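Local coordinates for protein flavin prenyltransferase PAD1, mitochondrial (Aspergillus niger, PDB 6QLG) that probably makes the prenylated FMN cofactor of a ferulic acid decarboxylase, joining a dimethylallyl group to the flavin N5 and C6 atoms of FMN, at residues G56-I61 with S196-I201; A132-F137 with M173-R178; M208-D213 with F219-G224. All coordinates share one frame; numbering follows the deposited sequence. Where two conformers were deposited one is given.

Contact 1: residues G56-I61 with S196-I201; sequences GIKVLI and SIEDLI
K58 reaches from helix 53-65 to helix 197-210, and its chain runs at about a right angle to both side chains it meets, E198 and I201. The first torsion sets K58 CG opposite the carbonyl carbon (chi1 -68°), and its CB already points at the facing helix; the chain then bends at chi3 and chi4, which lets the aliphatic part and the ammonium group serve different partners. Midway along, K58 CD rests on the I201 CG2 methyl at 3.6 Å. Further out, K58 NZ forms a salt bridge with E198 OE2 at 2.7 Å. The E198 CB bond points to one side of the facing helix; the extended chain, with CG anti to the backbone N, brings the carboxylate to the lysine. The ammonium meets OE2 on the anti lone pair, the one turned away from OE1.

D202, one turn beyond E198, forms a second salt bridge with K58 NZ, so two carboxylates of helix 197-210 share one ammonium group. This pairing probably favours the charged lysine at a partly exposed place. I201 is buried, packing also on M54 and L55 and on F190 of the second subunit. Helix 197-210 starts near the contact with S196 as its N-cap, where OG accepts from D199 N at 3.2 Å.

The arrangement joins the first helix of the Rossmann-like, parallel-sheet flavoprotein fold to its C-terminal helix, an interhelical salt bridge laid over an apolar contact.

Contact 2: residues A132-F137 with M173-R178; sequences AIHSGF and MLEVTR
H134 and E175 form a His-carboxylate hydrogen bond between helix 127-135 and helix 167-178, two helices of the parallel alpha/beta flavoprotein fold. The helices come close here, H134 and V176 being the nearest pair by their CA atoms.

The polar part is one nearly straight bond: H134 NE2 donates to E175 OE1 at 2.7 Å, with an N-H...acceptor angle of 166°. OE1 lies almost in the imidazole plane, whereas the donor meets the carboxylate on its anti side and somewhat out of plane; ring and carboxylate are turned 25° from each other. H134 carries its ring across because CG stands opposite the backbone N (chi1 167°), while E175 sends an extended chain from a CB that faces the other helix. The carboxylate helps to fix the rotation of the ring and would probably raise the basicity of the imidazole.

Close approach without hydrogen bonding adds to this. The ring edge abuts the E175 methylene, H134 CD2 lying 3.5 Å from E175 CB, and it also faces the backbone N of V176. On the buried flank I133 CG2 meets V176 CG2 at 3.9 Å, methyl to methyl. Beyond them, I133 packs on A146 and L150 of helix 141-151, and V176 on L130 and I183.

Helix 127-135 gives way at G136, with positive phi, and at this end the carbonyls of H134 and S135 accept from R171 NH2 and N172 ND2 of the third subunit. Other bonds are local. S135 OG closes an ST turn on F137 N. In helix 167-178, M173 O takes two donors from opposite faces of its plane, T177 N and T177 OG1, the hydroxyl at 2.8 Å.

Contact 3: residues M208-D213 with F219-G224; sequences MLDLFD and FERWNG. With DMA (dimethylallyl diphosphate), chain N.
D210 and R221 form a two-pronged, end-on salt bridge that ties the C-terminal tail, without regular helix or strand, to the end of helix 197-210. A Schellman motif closes that helix, with D213 at its positive-phi position and D213 N bonded to D210 O.

Each carboxylate oxygen receives its own donor. R221 NH2 gives a hydrogen bond to D210 OD1 at 2.8 Å on the syn lone pair; R221 NH1 points almost straight at D210 OD2 at 2.9 Å (178°), also on the syn side but out of the carboxylate plane. The two flat groups are turned 31° apart. R221 has an extended chain from CG to NE that runs against the direction of the aspartate, so the groups meet end-on. Both terminal nitrogens have further acceptors: NH2 a second salt bridge with D215 OD1, and NH1 the carbonyl of S114 of the fifth subunit. OD2 also makes a long, weak ion pair with R207 NH1. F219 touches one guanidinium face, near its rim, with its CZ edge, the ring standing steeply to that plane; the same edge is turned to D210 OD2.

The tail then enters the dimethylallyl diphosphate pocket. W222 N donates to S114 OG of the fifth subunit and W222 NE1 to A107 O of the same subunit; the first bond anchors the backbone, the second helps fix the indole. One indole face lies under the dimethylallyl end of the bound diphosphate, and Y191 meets the ring nearly perpendicularly. On the opposite face sits the backbone N of G224. The closest ligand approach is W222 CD2 to C5 of the dimethylallyl diphosphate, 3.5 Å.

In the fold
Contact 2 is the buried one, whereas contact 1 is partly buried and contact 3 lies at the surface. Contacts 1 and 3 share helix 197-210, one near its start and the other at its end, and they touch where V59 packs on M208. Contacts 1 and 2 lie on opposite sides of the chain's centre; contact 2 is about 26 Å from each of the others, between centres. Chemistry follows burial: the more exposed contacts rely on full ion pairs, lysine or arginine with acidic side chains, while the buried one uses a histidine-carboxylate bond beside packed methyls. All three border other subunits, and contact 3 alone includes a residue touching the bound dimethylallyl diphosphate.

Contact 1: residues G56-I61 with S196-I201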
loop_
_atom_site.group_PDB
_atom_site.type_symbol
_atom_site.label_atom_id
_atom_site.label_comp_id
_atom_site.label_asym_id
_atom_site.label_seq_id
_atom_site.Cartn_x
_atom_site.Cartn_y
_atom_site.Cartn_z
ATOM N N GLY B 56 10.832 -31.331 16.756
ATOM C CA GLY B 56 10.234 -30.960 18.028
ATOM C C GLY B 56 10.676 -31.861 19.166
ATOM O O GLY B 56 10.875 -31.399 20.295
ATOM N N ILE B 57 10.835 -33.157 18.889
ATOM C CA ILE B 57 11.305 -34.083 19.917
ATOM C C ILE B 57 12.697 -33.687 20.392
ATOM O O ILE B 57 12.976 -33.664 21.598
ATOM C CB ILE B 57 11.273 -35.530 19.388
ATOM C CG1 ILE B 57 9.829 -36.014 19.240
ATOM C CG2 ILE B 57 12.051 -36.457 20.310
ATOM C CD1 ILE B 57 9.673 -37.198 18.308
ATOM N N LYS B 58 13.587 -33.349 19.457
ATOM C CA LYS B 58 14.948 -32.988 19.843
ATOM C C LYS B 58 15.004 -31.629 20.526
ATOM O O LYS B 58 15.916 -31.378 21.324
ATOM C CB LYS B 58 15.863 -33.019 18.621
ATOM C CG LYS B 58 16.085 -34.419 18.073
ATOM C CD LYS B 58 17.447 -34.550 17.422
ATOM C CE LYS B 58 18.034 -35.931 17.651
ATOM N NZ LYS B 58 19.397 -35.848 18.244
ATOM N N VAL B 59 14.050 -30.740 20.236
ATOM C CA VAL B 59 13.987 -29.477 20.964
ATOM C C VAL B 59 13.638 -29.726 22.426
ATOM O O VAL B 59 14.237 -29.136 23.333
ATOM C CB VAL B 59 12.988 -28.516 20.292
ATOM C CG1 VAL B 59 12.568 -27.421 21.259
ATOM C CG2 VAL B 59 13.599 -27.905 19.033
ATOM N N LEU B 60 12.670 -30.613 22.681
ATOM C CA LEU B 60 12.296 -30.932 24.055
ATOM C C LEU B 60 13.468 -31.542 24.817
ATOM O O LEU B 60 13.692 -31.220 25.990
ATOM C CB LEU B 60 11.099 -31.883 24.066
ATOM C CG LEU B 60 9.728 -31.293 23.729
ATOM C CD1 LEU B 60 8.715 -32.403 23.492
ATOM C CD2 LEU B 60 9.257 -30.364 24.833
ATOM N N ILE B 61 14.227 -32.423 24.165
ATOM C CA ILE B 61 15.378 -33.046 24.814
ATOM C C ILE B 61 16.455 -32.008 25.102
ATOM O O ILE B 61 17.055 -31.999 26.185
ATOM C CB ILE B 61 15.917 -34.198 23.944
ATOM C CG1 ILE B 61 14.891 -35.331 23.865
ATOM C CG2 ILE B 61 17.247 -34.710 24.483
ATOM C CD1 ILE B 61 15.195 -36.354 22.791
ATOM N N SER B 196 25.401 -37.897 9.333
ATOM C CA SER B 196 24.098 -38.505 9.559
ATOM C C SER B 196 23.032 -37.422 9.504
ATOM O O SER B 196 23.323 -36.229 9.624
ATOM C CB SER B 196 24.044 -39.232 10.904
ATOM O OG SER B 196 24.098 -38.306 11.974
ATOM N N ILE B 197 21.783 -37.862 9.322
ATOM C CA ILE B 197 20.651 -36.942 9.381
ATOM C C ILE B 197 20.600 -36.258 10.740
ATOM O O ILE B 197 20.342 -35.051 10.841
ATOM C CB ILE B 197 19.341 -37.694 9.082
ATOM C CG1 ILE B 197 19.288 -38.132 7.616
ATOM C CG2 ILE B 197 18.132 -36.836 9.432
ATOM C CD1 ILE B 197 18.136 -39.070 7.311
ATOM N N GLU B 198 20.865 -37.018 11.806
ATOM C CA GLU B 198 20.772 -36.480 13.159
ATOM C C GLU B 198 21.758 -35.341 13.389
ATOM O O GLU B 198 21.456 -34.406 14.141
ATOM C CB GLU B 198 21.001 -37.603 14.174
ATOM C CG GLU B 198 20.871 -37.174 15.622
ATOM C CD GLU B 198 20.988 -38.337 16.588
ATOM O OE1 GLU B 198 21.699 -39.313 16.264
ATOM O OE2 GLU B 198 20.369 -38.275 17.671
ATOM N N ASP B 199 22.935 -35.396 12.759
ATOM C CA ASP B 199 23.893 -34.301 12.884
ATOM C C ASP B 199 23.310 -32.999 12.350
ATOM O O ASP B 199 23.451 -31.942 12.976
ATOM C CB ASP B 199 25.184 -34.637 12.139
ATOM C CG ASP B 199 26.000 -35.706 12.833
ATOM O OD1 ASP B 199 25.801 -35.921 14.048
ATOM O OD2 ASP B 199 26.847 -36.325 12.158
ATOM N N LEU B 200 22.660 -33.055 11.188
ATOM C CA LEU B 200 22.050 -31.854 10.629
ATOM C C LEU B 200 20.893 -31.373 11.495
ATOM O O LEU B 200 20.725 -30.165 11.701
ATOM C CB LEU B 200 21.598 -32.127 9.194
ATOM C CG LEU B 200 22.752 -32.355 8.210
ATOM C CD1 LEU B 200 22.285 -33.015 6.920
ATOM C CD2 LEU B 200 23.474 -31.044 7.911
ATOM N N ILE B 201 20.100 -32.305 12.035
ATOM C CA ILE B 201 19.009 -31.928 12.929
ATOM C C ILE B 201 19.554 -31.247 14.179
ATOM O O ILE B 201 19.007 -30.237 14.641
ATOM C CB ILE B 201 18.157 -33.160 13.288
ATOM C CG1 ILE B 201 17.466 -33.723 12.045
ATOM C CG2 ILE B 201 17.116 -32.799 14.336
ATOM C CD1 ILE B 201 16.544 -34.888 12.340
#

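Contact 2: residues A132-F137 with M173-R178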
loop_
_atom_site.group_PDB
_atom_site.type_symbol
_atom_site.label_atom_id
_atom_site.label_comp_id
_atom_site.label_asym_id
_atom_site.label_seq_id
_atom_site.Cartn_x
_atom_site.Cartn_y
_atom_site.Cartn_z
ATOM N N ALA B 132 -3.176 -19.598 10.978
ATOM C CA ALA B 132 -3.972 -19.290 12.162
ATOM C C ALA B 132 -3.346 -18.153 12.959
ATOM O O ALA B 132 -4.048 -17.242 13.414
ATOM C CB ALA B 132 -4.125 -20.538 13.034
ATOM N N ILE B 133 -2.023 -18.182 13.122
ATOM C CA ILE B 133 -1.343 -17.138 13.882
ATOM C C ILE B 133 -1.358 -15.820 13.116
ATOM O O ILE B 133 -1.607 -14.755 13.692
ATOM C CB ILE B 133 0.090 -17.585 14.226
ATOM C CG1 ILE B 133 0.053 -18.835 15.109
ATOM C CG2 ILE B 133 0.849 -16.466 14.921
ATOM C CD1 ILE B 133 1.390 -19.536 15.234
ATOM N N HIS B 134 -1.097 -15.869 11.807
ATOM C CA HIS B 134 -1.115 -14.653 11.000
ATOM C C HIS B 134 -2.504 -14.026 10.974
ATOM O O HIS B 134 -2.654 -12.812 11.150
ATOM C CB HIS B 134 -0.639 -14.955 9.578
ATOM C CG HIS B 134 -0.919 -13.852 8.605
ATOM N ND1 HIS B 134 -2.100 -13.763 7.898
ATOM C CD2 HIS B 134 -0.175 -12.785 8.228
ATOM C CE1 HIS B 134 -2.070 -12.690 7.128
ATOM N NE2 HIS B 134 -0.913 -12.080 7.308
ATOM N N SER B 135 -3.537 -14.840 10.743
ATOM C CA SER B 135 -4.889 -14.301 10.649
ATOM C C SER B 135 -5.410 -13.842 12.003
ATOM O O SER B 135 -6.230 -12.918 12.070
ATOM C CB SER B 135 -5.837 -15.345 10.057
ATOM O OG SER B 135 -5.964 -16.460 10.926
ATOM N N GLY B 136 -4.945 -14.461 13.084
ATOM C CA GLY B 136 -5.487 -14.226 14.402
ATOM C C GLY B 136 -6.573 -15.194 14.822
ATOM O O GLY B 136 -7.090 -15.073 15.939
ATOM N N PHE B 137 -6.955 -16.130 13.952
ATOM C CA PHE B 137 -7.981 -17.127 14.258
ATOM C C PHE B 137 -7.383 -18.126 15.246
ATOM O O PHE B 137 -6.896 -19.200 14.884
ATOM C CB PHE B 137 -8.462 -17.803 12.977
ATOM C CG PHE B 137 -9.632 -18.724 13.177
ATOM C CD1 PHE B 137 -10.876 -18.221 13.526
ATOM C CD2 PHE B 137 -9.491 -20.091 13.008
ATOM C CE1 PHE B 137 -11.956 -19.066 13.708
ATOM C CE2 PHE B 137 -10.567 -20.943 13.189
ATOM C CZ PHE B 137 -11.801 -20.429 13.539
ATOM N N MET B 173 4.137 -15.321 6.137
ATOM C CA MET B 173 5.441 -15.268 6.793
ATOM C C MET B 173 5.913 -13.831 6.973
ATOM O O MET B 173 6.364 -13.448 8.058
ATOM C CB MET B 173 6.467 -16.062 5.989
ATOM C CG MET B 173 6.317 -17.570 6.081
ATOM S SD MET B 173 7.449 -18.400 4.953
ATOM C CE MET B 173 6.930 -20.106 5.156
ATOM N N LEU B 174 5.830 -13.025 5.911
ATOM C CA LEU B 174 6.296 -11.644 5.991
ATOM C C LEU B 174 5.501 -10.858 7.026
ATOM O O LEU B 174 6.076 -10.156 7.867
ATOM C CB LEU B 174 6.200 -10.970 4.620
ATOM C CG LEU B 174 6.508 -9.468 4.602
ATOM C CD1 LEU B 174 7.961 -9.205 4.987
ATOM C CD2 LEU B 174 6.192 -8.856 3.242
ATOM N N GLU B 175 4.173 -10.977 6.990
ATOM C CA GLU B 175 3.334 -10.144 7.843
ATOM C C GLU B 175 3.339 -10.609 9.295
ATOM O O GLU B 175 3.241 -9.775 10.202
ATOM C CB GLU B 175 1.910 -10.095 7.280
ATOM C CG GLU B 175 1.826 -9.270 5.989
ATOM C CD GLU B 175 0.425 -9.179 5.403
ATOM O OE1 GLU B 175 -0.521 -9.746 5.989
ATOM O OE2 GLU B 175 0.275 -8.539 4.341
ATOM N N VAL B 176 3.468 -11.914 9.548
ATOM C CA VAL B 176 3.604 -12.346 10.936
ATOM C C VAL B 176 4.988 -11.988 11.467
ATOM O O VAL B 176 5.154 -11.745 12.669
ATOM C CB VAL B 176 3.298 -13.851 11.082
ATOM C CG1 VAL B 176 4.521 -14.704 10.758
ATOM C CG2 VAL B 176 2.788 -14.154 12.488
ATOM N N THR B 177 5.997 -11.937 10.591
ATOM C CA THR B 177 7.312 -11.449 11.000
ATOM C C THR B 177 7.224 -10.003 11.475
ATOM O O THR B 177 7.770 -9.643 12.525
ATOM C CB THR B 177 8.305 -11.578 9.841
ATOM O OG1 THR B 177 8.660 -12.953 9.657
ATOM C CG2 THR B 177 9.566 -10.762 10.107
ATOM N N ARG B 178 6.523 -9.159 10.714
ATOM C CA ARG B 178 6.364 -7.765 11.110
ATOM C C ARG B 178 5.596 -7.639 12.419
ATOM O O ARG B 178 5.836 -6.703 13.191
ATOM C CB ARG B 178 5.676 -6.984 9.989
ATOM C CG ARG B 178 6.599 -6.725 8.799
ATOM C CD ARG B 178 5.852 -6.283 7.551
ATOM N NE ARG B 178 6.780 -5.974 6.465
ATOM C CZ ARG B 178 6.416 -5.714 5.214
ATOM N NH1 ARG B 178 5.134 -5.722 4.877
ATOM N NH2 ARG B 178 7.339 -5.447 4.297
#

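Contact 3: residues M208-D213 with F219-G224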
loop_
_atom_site.group_PDB
_atom_site.type_symbol
_atom_site.label_atom_id
_atom_site.label_comp_id
_atom_site.label_asym_id
_atom_site.label_seq_id
_atom_site.Cartn_x
_atom_site.Cartn_y
_atom_site.Cartn_z
ATOM N N MET B 208 17.961 -22.909 16.352
ATOM C CA MET B 208 16.658 -22.476 16.849
ATOM C C MET B 208 16.777 -21.882 18.244
ATOM O O MET B 208 16.265 -20.791 18.518
ATOM C CB MET B 208 15.680 -23.652 16.877
ATOM C CG MET B 208 15.242 -24.181 15.534
ATOM S SD MET B 208 14.322 -25.718 15.762
ATOM C CE MET B 208 14.556 -26.473 14.154
ATOM N N LEU B 209 17.447 -22.601 19.148
ATOM C CA LEU B 209 17.507 -22.183 20.541
ATOM C C LEU B 209 18.433 -20.991 20.750
ATOM O O LEU B 209 18.361 -20.349 21.804
ATOM C CB LEU B 209 17.937 -23.360 21.417
ATOM C CG LEU B 209 17.012 -24.579 21.333
ATOM C CD1 LEU B 209 17.411 -25.644 22.344
ATOM C CD2 LEU B 209 15.553 -24.177 21.524
ATOM N N ASP B 210 19.294 -20.683 19.774
ATOM C CA ASP B 210 20.044 -19.431 19.818
ATOM C C ASP B 210 19.114 -18.229 19.900
ATOM O O ASP B 210 19.454 -17.221 20.528
ATOM C CB ASP B 210 20.942 -19.301 18.583
ATOM C CG ASP B 210 22.204 -20.134 18.683
ATOM O OD1 ASP B 210 22.572 -20.531 19.807
ATOM O OD2 ASP B 210 22.831 -20.383 17.632
ATOM N N LEU B 211 17.940 -18.316 19.271
ATOM C CA LEU B 211 16.989 -17.213 19.281
ATOM C C LEU B 211 16.375 -16.976 20.653
ATOM O O LEU B 211 15.773 -15.919 20.870
ATOM C CB LEU B 211 15.894 -17.470 18.245
ATOM C CG LEU B 211 16.416 -17.461 16.807
ATOM C CD1 LEU B 211 15.460 -18.176 15.866
ATOM C CD2 LEU B 211 16.669 -16.032 16.346
ATOM N N PHE B 212 16.509 -17.927 21.579
ATOM C CA PHE B 212 16.136 -17.730 22.973
ATOM C C PHE B 212 17.353 -17.501 23.859
ATOM O O PHE B 212 17.252 -17.633 25.084
ATOM C CB PHE B 212 15.332 -18.926 23.484
ATOM C CG PHE B 212 14.072 -19.187 22.710
ATOM C CD1 PHE B 212 12.897 -18.524 23.027
ATOM C CD2 PHE B 212 14.061 -20.096 21.664
ATOM C CE1 PHE B 212 11.736 -18.762 22.316
ATOM C CE2 PHE B 212 12.903 -20.338 20.947
ATOM C CZ PHE B 212 11.739 -19.670 21.274
ATOM N N ASP B 213 18.497 -17.171 23.255
ATOM C CA ASP B 213 19.761 -16.983 23.965
ATOM C C ASP B 213 20.116 -18.221 24.784
ATOM O O ASP B 213 20.417 -18.151 25.978
ATOM C CB ASP B 213 19.717 -15.726 24.835
ATOM C CG ASP B 213 19.374 -14.482 24.036
ATOM O OD1 ASP B 213 20.002 -14.262 22.978
ATOM O OD2 ASP B 213 18.478 -13.726 24.464
ATOM N N PHE B 219 26.751 -28.566 18.805
ATOM C CA PHE B 219 26.972 -28.436 17.373
ATOM C C PHE B 219 28.115 -27.457 17.150
ATOM O O PHE B 219 28.394 -26.599 17.989
ATOM C CB PHE B 219 25.704 -27.981 16.633
ATOM C CG PHE B 219 25.379 -26.527 16.822
ATOM C CD1 PHE B 219 24.746 -26.088 17.972
ATOM C CD2 PHE B 219 25.703 -25.599 15.845
ATOM C CE1 PHE B 219 24.444 -24.749 18.148
ATOM C CE2 PHE B 219 25.405 -24.260 16.016
ATOM C CZ PHE B 219 24.773 -23.835 17.168
ATOM N N GLU B 220 28.776 -27.597 16.003
ATOM C CA GLU B 220 29.952 -26.798 15.679
ATOM C C GLU B 220 29.506 -25.469 15.082
ATOM O O GLU B 220 28.962 -25.428 13.974
ATOM C CB GLU B 220 30.866 -27.552 14.715
ATOM N N ARG B 221 29.734 -24.382 15.815
ATOM C CA ARG B 221 29.469 -23.055 15.284
ATOM C C ARG B 221 30.511 -22.695 14.231
ATOM O O ARG B 221 31.659 -23.147 14.281
ATOM C CB ARG B 221 29.475 -22.020 16.409
ATOM C CG ARG B 221 28.527 -22.355 17.545
ATOM C CD ARG B 221 28.392 -21.212 18.537
ATOM N NE ARG B 221 27.341 -21.497 19.510
ATOM C CZ ARG B 221 26.044 -21.316 19.284
ATOM N NH1 ARG B 221 25.631 -20.831 18.118
ATOM N NH2 ARG B 221 25.158 -21.613 20.226
ATOM N N TRP B 222 30.098 -21.882 13.262
ATOM C CA TRP B 222 31.007 -21.487 12.194
ATOM C C TRP B 222 32.128 -20.607 12.736
ATOM O O TRP B 222 31.894 -19.677 13.512
ATOM C CB TRP B 222 30.252 -20.749 11.091
ATOM C CG TRP B 222 31.143 -20.266 9.984
ATOM C CD1 TRP B 222 31.534 -18.980 9.745
ATOM C CD2 TRP B 222 31.759 -21.067 8.967
ATOM N NE1 TRP B 222 32.351 -18.929 8.642
ATOM C CE2 TRP B 222 32.506 -20.198 8.146
ATOM C CE3 TRP B 222 31.750 -22.434 8.670
ATOM C CZ2 TRP B 222 33.235 -20.651 7.047
ATOM C CZ3 TRP B 222 32.476 -22.882 7.578
ATOM C CH2 TRP B 222 33.209 -21.993 6.782
ATOM N N ASN B 223 33.361 -20.916 12.317
ATOM C CA ASN B 223 34.529 -20.147 12.734
ATOM C C ASN B 223 35.545 -20.036 11.600
ATOM O O ASN B 223 36.755 -20.133 11.839
ATOM C CB ASN B 223 35.171 -20.784 13.981
ATOM C CG ASN B 223 36.201 -19.882 14.642
ATOM O OD1 ASN B 223 35.938 -18.709 14.903
ATOM N ND2 ASN B 223 37.378 -20.435 14.925
ATOM N N GLY B 224 35.076 -19.838 10.368
ATOM C CA GLY B 224 35.930 -19.930 9.199
ATOM C C GLY B 224 36.065 -21.361 8.713
ATOM O O GLY B 224 35.545 -22.313 9.308
HETATM C C1 DMA N . 26.191 -19.865 7.477
HETATM O O1 DMA N . 25.650 -19.384 8.677
HETATM C C2 DMA N . 27.252 -18.894 6.963
HETATM C C3 DMA N . 28.488 -19.303 6.767
HETATM C C4 DMA N . 29.538 -18.321 6.260
HETATM C C5 DMA N . 28.877 -20.753 7.049
HETATM P PA DMA N . 24.150 -18.698 8.638
HETATM O O1A DMA N . 23.698 -18.561 7.201
HETATM O O2A DMA N . 24.193 -17.339 9.291
HETATM O O3A DMA N . 23.082 -19.645 9.459
HETATM P PB DMA N . 23.241 -21.277 9.599
HETATM O O1B DMA N . 23.875 -21.826 8.346
HETATM O O2B DMA N . 21.879 -21.907 9.771
HETATM O O3B DMA N . 24.110 -21.586 10.794
#